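Local coordinates for glucose-resistance amylase regulator (Weissella paramesenteroides ATCC 33313, PDB 4RK6), which binds D-glucose in its sugar-binding core and, as a LacI-family repressor, probably regulates transcription by binding DNA, at residues A[16-21]-A[46-50]; A[120-126]-A[280-284]; A[126-130]-A[158-164]; A[163-167]-A[180-184]. All blocks are in the same frame, centred on the assembly; numbering follows the deposited sequence.

From the N terminus, contact 1 closes first: strands 12-18 and 42-48, joined by helix 24-39, pair in parallel as a beta-alpha-beta unit at one end of the sheet. The chain then runs on to helix 110-123, whose C-terminal turn meets the last modelled residues in contact 2, a closure spanning more than 150 residues. Within that long span lie contacts 3 and 4. Contact 3 pairs strands 129-132 and 163-166, and contact 4 starts on the same strand 163-166 and ends where helix 172-182 runs out. H126 belongs to contacts 2 and 3, which also pack through L121 and I129. Contacts 1 and 3 lie on opposite sides of the chain's centre, about 35 Å apart between centres.

Contact 1: A[16-21]-A[46-50]; sequences VVPLIH and TYLDE
Y47 lies beside V17 on one face of a parallel strand pair, and its side chain can be followed outward from the backbone. CB sits 4.0 Å from L19 CD2, and the L19 side chain crosses that of Y47 at about a right angle. CD1 then passes the backbone oxygens of V17 and P18, the latter near the ring plane. Farther out, with CG anti to the carbonyl carbon (chi1 -69°), the ring packs its CE1 3.7 Å from V17 CG1 and 3.9 Å from H21 CE1. The Y47 and H21 rings are nearly parallel but slid apart, so they barely overlap. V17 CG1 also lies over the centre of one H21 face, while two weak bonds from H21 ND1 to P18 O and L19 O restrain that ring. On the other face of the pair, V16 CG1 rests on L48 CB at 3.7 Å. The backbones are joined by V17 N to T46 O (2.9 Å), L48 N to V17 O, and L19 N to L48 O. Helix 24-39 connects the two strands as a beta-alpha-beta unit. Helix 52-64 covers the V16, T46 and L48 face, strand 69-72 flanks V16, and I45 of the second subunit packs on Y47.

Contact 2: A[120-126]-A[280-284]; sequences YLIDMGH and VLNLN
M124 and H126, just past the end of helix 110-123, hold the C-terminal segment through one backbone and one side-chain hydrogen bond. L283 N donates to M124 O (2.8 Å), nearly in line with the carbonyl, and H126 NE2 donates to L281 O over the same distance, with the oxygen 20° out of the imidazole plane. The other ring nitrogen, H126 ND1, is bonded to T191, so both nitrogens are engaged and the ring's rotation is fixed.

Apolar contacts lie alongside. L283 crosses the imidazole at about a right angle and sets CD1 over one face, 3.9 Å from the centroid of the H126 ring, a CH-pi contact. V280 CG1 packs against Y120 CE2 at 4.0 Å and L121 CD2 at 4.1 Å. The selenomethionine M124 has its CG over one face of the Y120 ring, and bends at chi2 and chi3 bring its CE 3.7 Å from N282 CB.

Polar side chains and water complete the contact. N282 OD1 accepts from N284 N in an Asx turn, and one water joins I122 O to N284 ND2. A second water donates to G125 O and, weakly, to N284 OD1, which also lies 3.5 Å from G125 CA.

The helix ends in a Schellman motif: G125 has positive phi (98°), and G125 N and H126 N bond back to I122 O and L121 O. The C-terminal tail docks on a capped helix end in the periplasmic-binding-protein-like fold.

Contact 3: A[126-130]-A[158-164]; sequences HKNIA and LAYENIF
N128 and N162 cross with their amide planes 31° apart, joined by a nearly straight bond from N162 ND2 to N128 OD1 (2.8 Å). The acceptor lies in the plane of the N162 amide, whereas the donor is tilted 30° from the N128 carbonyl plane. The other end of N162 is held as well: OD1 accepts from A159 N through an in-plane lone pair, so both ends of this buried amide are gripped. One water links N162 ND2 to K127 NZ, and another donates to both N128 OD1 and E161 O.

F164 brings a ring edge to the neighbouring strand, with I129 O in its plane 3.7 Å from CD1. CG anti to the carbonyl carbon (chi1 -58°) also carries CE1 to within 4.1 Å of N128 CB, while F164 CB rests on A130 CB at 3.8 Å. L158 reaches K127 O with CD1, 3.6 Å away.

Backbone bonds from I129 N to N162 O (3.0 Å) and from F164 N to I129 O fix the register. The asparagine pair thus sits immediately before the start of two parallel strands, 129-132 and 163-166, which helix 144-155 connects in a beta-alpha-beta unit of the periplasmic-binding-protein-like fold.

Contact 4: A[163-167]-A[180-184]; sequences IFLYG and TTGYD
Strand 163-166 is an edge strand of the sheet within this chain, in the periplasmic-binding-protein-like fold, and Y183, just past helix 172-182, packs across it. The hydroxyl of Y183 donates to L165 O over 3.1 Å, approaching from 48° above the carbonyl plane. With CG anti to the carbonyl carbon (chi1 -66°), the Y183 ring reaches between F164 and Y166, which both point toward the helix end. Y183 CE1 lies 4.0 Å from F164 CD2, while on the other side of the ring CE2 lies 4.1 Å from Y166 CB. The Y183 hydroxyl oxygen also sits in the plane of the F164 ring, at its edge. Elsewhere on Y183, F190 makes an edge-to-face ring contact, and L188 and P189 pack on the side chain.

Y166 follows a different path. Its CG is anti to the backbone N (chi1 -177°), and the ring reaches toward G182 until CE2 comes 3.5 Å from G182 CA. Here the absence of a side chain on G182 allows the close approach. Y166 OH is hydrogen-bonded to T177 OG1, and a water also ties it to T181, lying 2.7 Å from Y166 OH and 2.7 Å from T181 OG1.

Contact 1: A[16-21]-A[46-50]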
loop_
_atom_site.group_PDB
_atom_site.type_symbol
_atom_site.label_atom_id
_atom_site.label_comp_id
_atom_site.label_asym_id
_atom_site.label_seq_id
_atom_site.Cartn_x
_atom_site.Cartn_y
_atom_site.Cartn_z
ATOM N N VAL A 16 8.890 -12.601 -7.007
ATOM C CA VAL A 16 7.687 -13.326 -6.604
ATOM C C VAL A 16 7.223 -12.678 -5.311
ATOM O O VAL A 16 7.928 -12.667 -4.306
ATOM C CB VAL A 16 7.939 -14.843 -6.426
ATOM C CG1 VAL A 16 6.668 -15.562 -5.966
ATOM C CG2 VAL A 16 8.410 -15.469 -7.721
ATOM N N VAL A 17 6.017 -12.118 -5.368
ATOM C CA VAL A 17 5.402 -11.389 -4.258
ATOM C C VAL A 17 4.167 -12.168 -3.773
ATOM O O VAL A 17 3.382 -12.647 -4.586
ATOM C CB VAL A 17 4.947 -9.993 -4.723
ATOM C CG1 VAL A 17 4.400 -9.164 -3.568
ATOM C CG2 VAL A 17 6.103 -9.267 -5.409
ATOM N N PRO A 18 4.014 -12.317 -2.459
ATOM C CA PRO A 18 2.781 -12.964 -1.973
ATOM C C PRO A 18 1.537 -12.117 -2.250
ATOM O O PRO A 18 1.605 -10.883 -2.240
ATOM C CB PRO A 18 3.013 -13.106 -0.464
ATOM C CG PRO A 18 4.087 -12.141 -0.117
ATOM C CD PRO A 18 4.864 -11.816 -1.362
ATOM N N LEU A 19 0.408 -12.768 -2.520
ATOM C CA LEU A 19 -0.848 -12.030 -2.709
ATOM C C LEU A 19 -1.173 -11.167 -1.484
ATOM O O LEU A 19 -1.616 -10.025 -1.619
ATOM C CB LEU A 19 -2.019 -12.970 -3.008
ATOM C CG LEU A 19 -2.485 -13.092 -4.465
ATOM C CD1 LEU A 19 -3.814 -13.829 -4.476
ATOM C CD2 LEU A 19 -2.618 -11.743 -5.169
ATOM N N ILE A 20 -0.933 -11.720 -0.299
ATOM C CA ILE A 20 -1.164 -11.027 0.968
ATOM C C ILE A 20 0.156 -10.471 1.511
ATOM O O ILE A 20 0.972 -11.214 2.068
ATOM C CB ILE A 20 -1.788 -11.986 2.008
ATOM C CG1 ILE A 20 -3.094 -12.590 1.471
ATOM C CG2 ILE A 20 -2.033 -11.264 3.330
ATOM C CD1 ILE A 20 -3.502 -13.875 2.162
ATOM N N HIS A 21 0.362 -9.166 1.363
ATOM C CA HIS A 21 1.624 -8.543 1.769
ATOM C C HIS A 21 1.412 -7.171 2.395
ATOM O O HIS A 21 0.509 -6.434 1.989
ATOM C CB HIS A 21 2.564 -8.414 0.561
ATOM C CG HIS A 21 1.984 -7.636 -0.585
ATOM N ND1 HIS A 21 1.024 -8.157 -1.428
ATOM C CD2 HIS A 21 2.235 -6.382 -1.033
ATOM C CE1 HIS A 21 0.706 -7.256 -2.342
ATOM N NE2 HIS A 21 1.429 -6.172 -2.127
ATOM N N THR A 46 5.435 -11.052 -10.360
ATOM C CA THR A 46 4.412 -12.073 -10.379
ATOM C C THR A 46 3.930 -12.235 -8.936
ATOM O O THR A 46 4.684 -12.017 -7.990
ATOM C CB THR A 46 4.952 -13.421 -10.942
ATOM O OG1 THR A 46 6.002 -13.915 -10.100
ATOM C CG2 THR A 46 5.466 -13.262 -12.363
ATOM N N TYR A 47 2.660 -12.605 -8.769
ATOM C CA TYR A 47 2.108 -12.896 -7.453
ATOM C C TYR A 47 1.961 -14.395 -7.245
ATOM O O TYR A 47 1.846 -15.179 -8.203
ATOM C CB TYR A 47 0.770 -12.186 -7.236
ATOM C CG TYR A 47 0.921 -10.693 -7.123
ATOM C CD1 TYR A 47 1.335 -10.102 -5.938
ATOM C CD2 TYR A 47 0.669 -9.865 -8.213
ATOM C CE1 TYR A 47 1.481 -8.729 -5.831
ATOM C CE2 TYR A 47 0.818 -8.488 -8.117
ATOM C CZ TYR A 47 1.223 -7.926 -6.922
ATOM O OH TYR A 47 1.374 -6.563 -6.811
ATOM N N LEU A 48 2.022 -14.787 -5.981
ATOM C CA LEU A 48 1.943 -16.190 -5.595
ATOM C C LEU A 48 0.874 -16.360 -4.520
ATOM O O LEU A 48 0.924 -15.690 -3.479
ATOM C CB LEU A 48 3.292 -16.653 -5.049
ATOM C CG LEU A 48 3.492 -18.164 -5.000
ATOM C CD1 LEU A 48 3.917 -18.662 -6.373
ATOM C CD2 LEU A 48 4.528 -18.510 -3.950
ATOM N N ASP A 49 -0.095 -17.241 -4.773
ATOM C CA ASP A 49 -1.107 -17.570 -3.755
ATOM C C ASP A 49 -0.747 -18.898 -3.071
ATOM O O ASP A 49 0.373 -19.389 -3.235
ATOM C CB ASP A 49 -2.546 -17.530 -4.325
ATOM C CG ASP A 49 -2.812 -18.565 -5.409
ATOM O OD1 ASP A 49 -2.017 -19.512 -5.608
ATOM O OD2 ASP A 49 -3.862 -18.429 -6.076
ATOM N N GLU A 50 -1.672 -19.466 -2.301
ATOM C CA GLU A 50 -1.386 -20.655 -1.488
ATOM C C GLU A 50 -1.752 -21.971 -2.189
ATOM O O GLU A 50 -1.711 -23.032 -1.574
ATOM C CB GLU A 50 -2.127 -20.546 -0.145
ATOM C CG GLU A 50 -1.406 -21.198 1.027
ATOM C CD GLU A 50 -0.190 -20.413 1.477
ATOM O OE1 GLU A 50 -0.344 -19.220 1.813
ATOM O OE2 GLU A 50 0.916 -20.992 1.500
#

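Contact 2: A[120-126]-A[280-284]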
loop_
_atom_site.group_PDB
_atom_site.type_symbol
_atom_site.label_atom_id
_atom_site.label_comp_id
_atom_site.label_asym_id
_atom_site.label_seq_id
_atom_site.Cartn_x
_atom_site.Cartn_y
_atom_site.Cartn_z
ATOM N N TYR A 120 15.516 -1.044 24.467
ATOM C CA TYR A 120 14.960 0.291 24.596
ATOM C C TYR A 120 13.772 0.315 25.545
ATOM O O TYR A 120 13.690 1.167 26.431
ATOM C CB TYR A 120 14.550 0.824 23.206
ATOM C CG TYR A 120 13.840 2.130 23.263
ATOM C CD1 TYR A 120 14.467 3.254 23.779
ATOM C CD2 TYR A 120 12.540 2.250 22.819
ATOM C CE1 TYR A 120 13.810 4.479 23.841
ATOM C CE2 TYR A 120 11.878 3.461 22.878
ATOM C CZ TYR A 120 12.496 4.561 23.384
ATOM O OH TYR A 120 11.792 5.746 23.418
ATOM N N LEU A 121 12.831 -0.606 25.373
ATOM C CA LEU A 121 11.651 -0.598 26.226
ATOM C C LEU A 121 12.005 -0.838 27.700
ATOM O O LEU A 121 11.447 -0.192 28.574
ATOM C CB LEU A 121 10.626 -1.629 25.763
ATOM C CG LEU A 121 9.869 -1.235 24.477
ATOM C CD1 LEU A 121 8.962 -2.360 24.012
ATOM C CD2 LEU A 121 9.076 0.034 24.658
ATOM N N ILE A 122 12.941 -1.744 27.952
ATOM C CA ILE A 122 13.407 -2.004 29.325
ATOM C C ILE A 122 14.150 -0.782 29.892
ATOM O O ILE A 122 13.956 -0.411 31.048
ATOM C CB ILE A 122 14.276 -3.281 29.383
ATOM C CG1 ILE A 122 13.373 -4.505 29.155
ATOM C CG2 ILE A 122 15.052 -3.390 30.701
ATOM C CD1 ILE A 122 14.168 -5.769 28.930
ATOM N N ASP A 123 14.980 -0.145 29.080
ATOM C CA ASP A 123 15.634 1.126 29.463
ATOM C C ASP A 123 14.601 2.218 29.821
ATOM O O ASP A 123 14.851 3.061 30.676
ATOM C CB ASP A 123 16.543 1.637 28.341
ATOM C CG ASP A 123 17.871 0.891 28.243
ATOM O OD1 ASP A 123 18.165 0.044 29.102
ATOM O OD2 ASP A 123 18.621 1.154 27.281
HETATM N N MSE A 124 13.443 2.187 29.159
HETATM C CA MSE A 124 12.372 3.148 29.410
HETATM C C MSE A 124 11.477 2.714 30.553
HETATM O O MSE A 124 10.474 3.365 30.823
HETATM C CB MSE A 124 11.555 3.341 28.129
HETATM C CG MSE A 124 12.307 4.006 26.987
HETATM SE SE MSE A 124 12.855 5.855 27.380
HETATM C CE MSE A 124 11.136 6.692 26.883
ATOM N N GLY A 125 11.813 1.601 31.219
ATOM C CA GLY A 125 11.168 1.188 32.474
ATOM C C GLY A 125 10.067 0.154 32.361
ATOM O O GLY A 125 9.360 -0.131 33.353
ATOM N N HIS A 126 9.896 -0.408 31.163
ATOM C CA HIS A 126 8.902 -1.442 30.926
ATOM C C HIS A 126 9.476 -2.808 31.283
ATOM O O HIS A 126 10.659 -3.065 31.065
ATOM C CB HIS A 126 8.443 -1.422 29.475
ATOM C CG HIS A 126 7.781 -0.138 29.101
ATOM N ND1 HIS A 126 6.421 0.050 29.211
ATOM C CD2 HIS A 126 8.294 1.043 28.686
ATOM C CE1 HIS A 126 6.126 1.297 28.892
ATOM N NE2 HIS A 126 7.241 1.912 28.541
ATOM N N VAL A 280 6.007 6.057 22.960
ATOM C CA VAL A 280 6.578 5.371 24.120
ATOM C C VAL A 280 6.720 6.300 25.318
ATOM O O VAL A 280 7.245 7.394 25.205
ATOM C CB VAL A 280 7.963 4.749 23.788
ATOM C CG1 VAL A 280 8.526 4.043 25.005
ATOM C CG2 VAL A 280 7.826 3.772 22.615
ATOM N N LEU A 281 6.288 5.816 26.470
ATOM C CA LEU A 281 6.383 6.545 27.735
ATOM C C LEU A 281 7.497 5.936 28.588
ATOM O O LEU A 281 7.651 4.713 28.641
ATOM C CB LEU A 281 5.048 6.424 28.473
ATOM C CG LEU A 281 4.763 7.418 29.605
ATOM C CD1 LEU A 281 4.467 8.793 29.032
ATOM C CD2 LEU A 281 3.604 6.931 30.473
ATOM N N ASN A 282 8.281 6.797 29.228
ATOM C CA ASN A 282 9.230 6.367 30.251
ATOM C C ASN A 282 8.476 6.182 31.576
ATOM O O ASN A 282 7.883 7.135 32.091
ATOM C CB ASN A 282 10.343 7.403 30.408
ATOM C CG ASN A 282 11.419 6.958 31.391
ATOM O OD1 ASN A 282 11.206 6.959 32.585
ATOM N ND2 ASN A 282 12.565 6.549 30.881
ATOM N N LEU A 283 8.517 4.972 32.121
ATOM C CA LEU A 283 7.857 4.671 33.405
ATOM C C LEU A 283 8.708 4.904 34.658
ATOM O O LEU A 283 8.191 4.782 35.773
ATOM C CB LEU A 283 7.400 3.234 33.428
ATOM C CG LEU A 283 6.525 2.758 32.284
ATOM C CD1 LEU A 283 6.147 1.316 32.573
ATOM C CD2 LEU A 283 5.309 3.653 32.115
ATOM N N ASN A 284 9.997 5.207 34.487
ATOM C CA ASN A 284 10.931 5.360 35.629
ATOM C C ASN A 284 10.778 6.672 36.423
ATOM O O ASN A 284 10.427 7.715 35.871
ATOM C CB ASN A 284 12.390 5.195 35.152
ATOM C CG ASN A 284 12.719 3.771 34.747
ATOM O OD1 ASN A 284 12.274 2.814 35.390
ATOM N ND2 ASN A 284 13.505 3.616 33.671
HETATM O O HOH W 1 14.991 0.762 33.360
HETATM O O HOH W 2 9.669 0.839 35.866
#

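Contact 3: A[126-130]-A[158-164]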
loop_
_atom_site.group_PDB
_atom_site.type_symbol
_atom_site.label_atom_id
_atom_site.label_comp_id
_atom_site.label_asym_id
_atom_site.label_seq_id
_atom_site.Cartn_x
_atom_site.Cartn_y
_atom_site.Cartn_z
ATOM N N HIS A 126 9.896 -0.408 31.163
ATOM C CA HIS A 126 8.902 -1.442 30.926
ATOM C C HIS A 126 9.476 -2.808 31.283
ATOM O O HIS A 126 10.659 -3.065 31.065
ATOM C CB HIS A 126 8.443 -1.422 29.475
ATOM C CG HIS A 126 7.781 -0.138 29.101
ATOM N ND1 HIS A 126 6.421 0.050 29.211
ATOM C CD2 HIS A 126 8.294 1.043 28.686
ATOM C CE1 HIS A 126 6.126 1.297 28.892
ATOM N NE2 HIS A 126 7.241 1.912 28.541
ATOM N N LYS A 127 8.616 -3.641 31.863
ATOM C CA LYS A 127 8.942 -5.026 32.230
ATOM C C LYS A 127 7.947 -6.023 31.658
ATOM O O LYS A 127 8.324 -7.083 31.154
ATOM C CB LYS A 127 8.982 -5.164 33.758
ATOM C CG LYS A 127 10.349 -4.853 34.367
ATOM C CD LYS A 127 10.374 -4.902 35.893
ATOM C CE LYS A 127 10.216 -6.312 36.451
ATOM N NZ LYS A 127 8.811 -6.637 36.829
ATOM N N ASN A 128 6.664 -5.686 31.744
ATOM C CA ASN A 128 5.626 -6.517 31.170
ATOM C C ASN A 128 5.318 -6.080 29.746
ATOM O O ASN A 128 4.796 -4.988 29.545
ATOM C CB ASN A 128 4.391 -6.445 32.048
ATOM C CG ASN A 128 4.653 -7.058 33.410
ATOM O OD1 ASN A 128 5.218 -8.151 33.498
ATOM N ND2 ASN A 128 4.284 -6.363 34.450
ATOM N N ILE A 129 5.679 -6.922 28.781
ATOM C CA ILE A 129 5.711 -6.525 27.356
ATOM C C ILE A 129 5.048 -7.574 26.487
ATOM O O ILE A 129 5.266 -8.768 26.668
ATOM C CB ILE A 129 7.150 -6.257 26.861
ATOM C CG1 ILE A 129 7.835 -5.218 27.742
ATOM C CG2 ILE A 129 7.154 -5.764 25.416
ATOM C CD1 ILE A 129 9.268 -4.903 27.399
ATOM N N ALA A 130 4.210 -7.130 25.559
ATOM C CA ALA A 130 3.551 -8.021 24.621
ATOM C C ALA A 130 4.177 -7.926 23.216
ATOM O O ALA A 130 4.597 -6.849 22.794
ATOM C CB ALA A 130 2.077 -7.719 24.550
ATOM N N LEU A 158 14.196 -11.293 32.383
ATOM C CA LEU A 158 12.760 -11.281 32.637
ATOM C C LEU A 158 12.242 -12.700 32.498
ATOM O O LEU A 158 12.938 -13.585 31.996
ATOM C CB LEU A 158 12.045 -10.307 31.685
ATOM C CG LEU A 158 12.521 -8.860 31.854
ATOM C CD1 LEU A 158 11.771 -7.937 30.889
ATOM C CD2 LEU A 158 12.384 -8.370 33.293
ATOM N N ALA A 159 11.022 -12.911 32.952
ATOM C CA ALA A 159 10.483 -14.252 33.101
ATOM C C ALA A 159 9.253 -14.422 32.243
ATOM O O ALA A 159 8.693 -13.446 31.724
ATOM C CB ALA A 159 10.153 -14.506 34.566
ATOM N N TYR A 160 8.816 -15.670 32.106
ATOM C CA TYR A 160 7.617 -15.985 31.333
ATOM C C TYR A 160 6.386 -15.184 31.761
ATOM O O TYR A 160 5.547 -14.872 30.916
ATOM C CB TYR A 160 7.316 -17.490 31.365
ATOM C CG TYR A 160 8.463 -18.330 30.845
ATOM C CD1 TYR A 160 8.935 -18.169 29.537
ATOM C CD2 TYR A 160 9.092 -19.270 31.664
ATOM C CE1 TYR A 160 9.991 -18.933 29.059
ATOM C CE2 TYR A 160 10.146 -20.037 31.198
ATOM C CZ TYR A 160 10.594 -19.868 29.899
ATOM O OH TYR A 160 11.641 -20.637 29.447
ATOM N N GLU A 161 6.286 -14.843 33.050
ATOM C CA GLU A 161 5.182 -14.007 33.544
ATOM C C GLU A 161 5.216 -12.552 33.020
ATOM O O GLU A 161 4.232 -11.843 33.123
ATOM C CB GLU A 161 5.149 -13.979 35.077
ATOM C CG GLU A 161 6.240 -13.133 35.720
ATOM C CD GLU A 161 6.346 -13.335 37.223
ATOM O OE1 GLU A 161 5.299 -13.460 37.894
ATOM O OE2 GLU A 161 7.483 -13.359 37.735
ATOM N N ASN A 162 6.352 -12.124 32.496
ATOM C CA ASN A 162 6.489 -10.783 31.891
ATOM C C ASN A 162 6.237 -10.763 30.381
ATOM O O ASN A 162 6.263 -9.695 29.763
ATOM C CB ASN A 162 7.906 -10.284 32.107
ATOM C CG ASN A 162 8.305 -10.260 33.562
ATOM O OD1 ASN A 162 9.318 -10.849 33.945
ATOM N ND2 ASN A 162 7.527 -9.568 34.374
ATOM N N ILE A 163 6.068 -11.942 29.796
ATOM C CA ILE A 163 6.075 -12.135 28.342
ATOM C C ILE A 163 4.661 -12.435 27.878
ATOM O O ILE A 163 4.048 -13.393 28.345
ATOM C CB ILE A 163 7.021 -13.300 27.954
ATOM C CG1 ILE A 163 8.471 -12.896 28.237
ATOM C CG2 ILE A 163 6.813 -13.699 26.499
ATOM C CD1 ILE A 163 9.443 -14.046 28.172
ATOM N N PHE A 164 4.129 -11.602 26.981
ATOM C CA PHE A 164 2.769 -11.786 26.454
ATOM C C PHE A 164 2.782 -11.842 24.937
ATOM O O PHE A 164 3.583 -11.187 24.313
ATOM C CB PHE A 164 1.855 -10.654 26.939
ATOM C CG PHE A 164 1.771 -10.550 28.428
ATOM C CD1 PHE A 164 2.781 -9.912 29.148
ATOM C CD2 PHE A 164 0.713 -11.119 29.114
ATOM C CE1 PHE A 164 2.717 -9.824 30.532
ATOM C CE2 PHE A 164 0.646 -11.035 30.493
ATOM C CZ PHE A 164 1.647 -10.399 31.196
HETATM O O HOH W 3 7.560 -9.512 37.280
HETATM O O HOH W 4 3.514 -9.922 35.070
#

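Contact 4: A[163-167]-A[180-184]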
loop_
_atom_site.group_PDB
_atom_site.type_symbol
_atom_site.label_atom_id
_atom_site.label_comp_id
_atom_site.label_asym_id
_atom_site.label_seq_id
_atom_site.Cartn_x
_atom_site.Cartn_y
_atom_site.Cartn_z
ATOM N N ILE A 163 6.068 -11.942 29.796
ATOM C CA ILE A 163 6.075 -12.135 28.342
ATOM C C ILE A 163 4.661 -12.435 27.878
ATOM O O ILE A 163 4.048 -13.393 28.345
ATOM C CB ILE A 163 7.021 -13.300 27.954
ATOM C CG1 ILE A 163 8.471 -12.896 28.237
ATOM C CG2 ILE A 163 6.813 -13.699 26.499
ATOM C CD1 ILE A 163 9.443 -14.046 28.172
ATOM N N PHE A 164 4.129 -11.602 26.981
ATOM C CA PHE A 164 2.769 -11.786 26.454
ATOM C C PHE A 164 2.782 -11.842 24.937
ATOM O O PHE A 164 3.583 -11.187 24.313
ATOM C CB PHE A 164 1.855 -10.654 26.939
ATOM C CG PHE A 164 1.771 -10.550 28.428
ATOM C CD1 PHE A 164 2.781 -9.912 29.148
ATOM C CD2 PHE A 164 0.713 -11.119 29.114
ATOM C CE1 PHE A 164 2.717 -9.824 30.532
ATOM C CE2 PHE A 164 0.646 -11.035 30.493
ATOM C CZ PHE A 164 1.647 -10.399 31.196
ATOM N N LEU A 165 1.903 -12.655 24.359
ATOM C CA LEU A 165 1.846 -12.867 22.923
ATOM C C LEU A 165 0.418 -12.743 22.426
ATOM O O LEU A 165 -0.503 -13.186 23.098
ATOM C CB LEU A 165 2.323 -14.272 22.567
ATOM C CG LEU A 165 3.730 -14.650 22.989
ATOM C CD1 LEU A 165 3.979 -16.135 22.780
ATOM C CD2 LEU A 165 4.757 -13.826 22.232
ATOM N N TYR A 166 0.230 -12.179 21.240
ATOM C CA TYR A 166 -1.074 -12.255 20.579
ATOM C C TYR A 166 -0.976 -12.135 19.095
ATOM O O TYR A 166 -0.339 -11.215 18.597
ATOM C CB TYR A 166 -2.022 -11.153 21.058
ATOM C CG TYR A 166 -3.406 -11.248 20.449
ATOM C CD1 TYR A 166 -3.684 -10.684 19.205
ATOM C CD2 TYR A 166 -4.429 -11.961 21.092
ATOM C CE1 TYR A 166 -4.932 -10.785 18.635
ATOM C CE2 TYR A 166 -5.697 -12.061 20.525
ATOM C CZ TYR A 166 -5.932 -11.471 19.292
ATOM O OH TYR A 166 -7.148 -11.531 18.682
ATOM N N GLY A 167 -1.652 -13.045 18.392
ATOM C CA GLY A 167 -1.966 -12.830 16.982
ATOM C C GLY A 167 -1.367 -13.811 15.999
ATOM O O GLY A 167 -0.338 -14.446 16.267
ATOM N N THR A 180 -8.640 -5.768 22.795
ATOM C CA THR A 180 -10.084 -5.715 23.027
ATOM C C THR A 180 -10.634 -7.118 23.308
ATOM O O THR A 180 -11.278 -7.331 24.322
ATOM C CB THR A 180 -10.814 -5.062 21.838
ATOM O OG1 THR A 180 -10.419 -5.699 20.623
ATOM C CG2 THR A 180 -10.464 -3.594 21.751
ATOM N N THR A 181 -10.378 -8.083 22.437
ATOM C CA THR A 181 -10.886 -9.422 22.689
ATOM C C THR A 181 -9.791 -10.391 23.166
ATOM O O THR A 181 -10.092 -11.404 23.773
ATOM C CB THR A 181 -11.631 -9.955 21.456
ATOM O OG1 THR A 181 -10.745 -9.964 20.341
ATOM C CG2 THR A 181 -12.830 -9.067 21.132
ATOM N N GLY A 182 -8.525 -10.069 22.927
ATOM C CA GLY A 182 -7.417 -10.905 23.374
ATOM C C GLY A 182 -7.045 -10.729 24.832
ATOM O O GLY A 182 -6.636 -11.690 25.516
ATOM N N TYR A 183 -7.121 -9.481 25.286
ATOM C CA TYR A 183 -6.886 -9.101 26.675
ATOM C C TYR A 183 -7.984 -8.140 27.113
ATOM O O TYR A 183 -8.781 -7.684 26.309
ATOM C CB TYR A 183 -5.504 -8.446 26.845
ATOM C CG TYR A 183 -4.381 -9.406 26.575
ATOM C CD1 TYR A 183 -3.882 -10.220 27.592
ATOM C CD2 TYR A 183 -3.812 -9.515 25.305
ATOM C CE1 TYR A 183 -2.870 -11.125 27.352
ATOM C CE2 TYR A 183 -2.791 -10.420 25.057
ATOM C CZ TYR A 183 -2.323 -11.219 26.085
ATOM O OH TYR A 183 -1.315 -12.110 25.861
ATOM N N ASP A 184 -8.013 -7.855 28.405
ATOM C CA ASP A 184 -8.966 -6.937 29.006
ATOM C C ASP A 184 -8.416 -5.528 28.876
ATOM O O ASP A 184 -7.413 -5.186 29.516
ATOM C CB ASP A 184 -9.135 -7.321 30.486
ATOM C CG ASP A 184 -10.023 -6.381 31.261
ATOM O OD1 ASP A 184 -10.612 -5.433 30.693
ATOM O OD2 ASP A 184 -10.110 -6.600 32.487
HETATM O O HOH W 5 -9.270 -12.174 20.229
#